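Local coordinates for aromatic-L-amino-acid decarboxylase (Catharanthus roseus, PDB 6EEW), which catalyses the pyridoxal 5'-phosphate-dependent decarboxylation of L-tryptophan to tryptamine and of 5-hydroxy-L-tryptophan to serotonin, at residues W283-A288 and S312-P317. Residues are numbered along the deposited sequence; the frame is centred on the assembly and turned at random.
Sequences WIHVDA and SLSLSP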
loop_
_atom_site.group_PDB
_atom_site.type_symbol
_atom_site.label_atom_id
_atom_site.label_comp_id
_atom_site.label_asym_id
_atom_site.label_seq_id
_atom_site.Cartn_x
_atom_site.Cartn_y
_atom_site.Cartn_z
ATOM N N TRP A 283 -8.162 23.786 4.608
ATOM C CA TRP A 283 -6.953 23.033 4.308
ATOM C C TRP A 283 -6.884 22.793 2.812
ATOM O O TRP A 283 -7.787 22.184 2.238
ATOM C CB TRP A 283 -6.953 21.698 5.033
ATOM C CG TRP A 283 -5.747 20.873 4.765
ATOM C CD1 TRP A 283 -5.266 20.480 3.544
ATOM C CD2 TRP A 283 -4.919 20.237 5.739
ATOM N NE1 TRP A 283 -4.160 19.684 3.704
ATOM C CE2 TRP A 283 -3.933 19.512 5.043
ATOM C CE3 TRP A 283 -4.904 20.225 7.136
ATOM C CZ2 TRP A 283 -2.940 18.802 5.692
ATOM C CZ3 TRP A 283 -3.920 19.517 7.777
ATOM C CH2 TRP A 283 -2.953 18.815 7.060
ATOM N N ILE A 284 -5.819 23.247 2.176
ATOM C CA ILE A 284 -5.652 23.044 0.746
ATOM C C ILE A 284 -4.571 22.002 0.506
ATOM O O ILE A 284 -3.437 22.121 0.999
ATOM C CB ILE A 284 -5.352 24.362 0.010
ATOM C CG1 ILE A 284 -5.200 24.090 -1.491
ATOM C CG2 ILE A 284 -4.159 25.090 0.632
ATOM C CD1 ILE A 284 -5.122 25.349 -2.315
ATOM N N HIS A 285 -4.935 20.975 -0.251
ATOM C CA HIS A 285 -4.017 19.925 -0.646
ATOM C C HIS A 285 -3.896 19.973 -2.154
ATOM O O HIS A 285 -4.909 20.044 -2.861
ATOM C CB HIS A 285 -4.496 18.533 -0.198
ATOM C CG HIS A 285 -3.675 17.421 -0.766
ATOM N ND1 HIS A 285 -2.535 16.947 -0.153
ATOM C CD2 HIS A 285 -3.793 16.732 -1.928
ATOM C CE1 HIS A 285 -1.993 16.001 -0.906
ATOM N NE2 HIS A 285 -2.741 15.850 -1.987
ATOM N N VAL A 286 -2.666 19.943 -2.642
ATOM C CA VAL A 286 -2.396 19.945 -4.068
ATOM C C VAL A 286 -2.096 18.511 -4.477
ATOM O O VAL A 286 -1.092 17.919 -4.048
ATOM C CB VAL A 286 -1.260 20.905 -4.427
ATOM C CG1 VAL A 286 -0.893 20.750 -5.878
ATOM C CG2 VAL A 286 -1.713 22.340 -4.139
ATOM N N ASP A 287 -3.000 17.955 -5.288
ATOM C CA ASP A 287 -2.816 16.643 -5.905
ATOM C C ASP A 287 -2.044 16.859 -7.201
ATOM O O ASP A 287 -2.595 17.342 -8.194
ATOM C CB ASP A 287 -4.154 15.962 -6.173
ATOM C CG ASP A 287 -3.994 14.638 -6.921
ATOM O OD1 ASP A 287 -2.866 14.085 -6.948
ATOM O OD2 ASP A 287 -4.995 14.133 -7.475
ATOM N N ALA A 288 -0.756 16.527 -7.180
ATOM C CA ALA A 288 0.051 16.593 -8.385
ATOM C C ALA A 288 0.545 15.200 -8.731
ATOM O O ALA A 288 1.748 14.998 -8.929
ATOM C CB ALA A 288 1.221 17.564 -8.206
ATOM N N SER A 312 -0.842 20.847 1.963
ATOM C CA SER A 312 -0.133 19.612 1.659
ATOM C C SER A 312 0.020 19.469 0.160
ATOM O O SER A 312 -0.673 20.128 -0.622
ATOM C CB SER A 312 -0.828 18.374 2.260
ATOM O OG SER A 312 -2.242 18.334 2.039
ATOM N N LEU A 313 0.975 18.622 -0.231
ATOM C CA LEU A 313 1.258 18.389 -1.641
ATOM C C LEU A 313 1.599 16.925 -1.862
ATOM O O LEU A 313 2.243 16.299 -1.017
ATOM C CB LEU A 313 2.410 19.284 -2.130
ATOM C CG LEU A 313 3.102 18.835 -3.415
ATOM C CD1 LEU A 313 2.218 19.140 -4.625
ATOM C CD2 LEU A 313 4.452 19.518 -3.528
ATOM N N SER A 314 1.144 16.366 -2.982
ATOM C CA SER A 314 1.520 15.001 -3.320
ATOM C C SER A 314 1.875 14.876 -4.799
ATOM O O SER A 314 1.361 15.603 -5.658
ATOM C CB SER A 314 0.409 14.004 -2.929
ATOM O OG SER A 314 -0.796 14.220 -3.643
ATOM N N LEU A 315 2.787 13.948 -5.079
ATOM C CA LEU A 315 3.107 13.571 -6.454
ATOM C C LEU A 315 3.499 12.107 -6.475
ATOM O O LEU A 315 4.051 11.604 -5.505
ATOM C CB LEU A 315 4.236 14.436 -7.039
ATOM C CG LEU A 315 5.708 14.405 -6.618
ATOM C CD1 LEU A 315 6.538 13.328 -7.344
ATOM C CD2 LEU A 315 6.302 15.787 -6.886
ATOM N N SER A 316 3.232 11.430 -7.592
ATOM C CA SER A 316 3.510 10.001 -7.697
ATOM C C SER A 316 4.692 9.707 -8.616
ATOM O O SER A 316 4.526 9.642 -9.844
ATOM C CB SER A 316 2.268 9.253 -8.188
ATOM O OG SER A 316 1.309 9.124 -7.151
ATOM N N PRO A 317 5.890 9.482 -8.079
ATOM C CA PRO A 317 6.980 8.938 -8.906
ATOM C C PRO A 317 6.595 7.737 -9.772
ATOM O O PRO A 317 7.209 7.528 -10.823
ATOM C CB PRO A 317 8.035 8.558 -7.859
ATOM C CG PRO A 317 7.806 9.547 -6.740
ATOM C CD PRO A 317 6.333 9.859 -6.728
HETATM O O HOH W 1 -0.755 12.865 -5.804
#
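The hydroxyl of S312 is gripped by two rings at once: W283 NE1 donates to S312 OG (2.9 Å, 161°) with the oxygen lying in the indole plane, and H285 ND1 shares a short hydrogen bond with the same S312 OG at 2.6 Å, again at the ring edge. With CG anti to the backbone N (chi1 171°), the imidazole of H285 reaches along the sheet face, and its other nitrogen, NE2, hydrogen-bonds S314 OG at 3.0 Å. Held at both nitrogens, the ring has its rotation fixed. A water continues the chain, linking S314 OG to OD1 of D287. Replacing W283 by a leucine would probably leave S312 OG without the indole N-H and open a gap beside S312. On the opposite face V286 CG1 packs against L313 CD1 at 3.7 Å, and A288 CB lies near the same methyl. The parallel ladder alternates its donors: S312 N to I284 O, V286 N to S312 O, S314 N to V286 O and A288 N to S314 O (2.8 Å). D287 OD2 lies close to N1 of the pyridoxal-phosphate-modified K319, consistent with the aspartate facing the pyridine nitrogen in fold type I PLP enzymes, whose central mixed seven-stranded sheet holds this beta-alpha-beta unit.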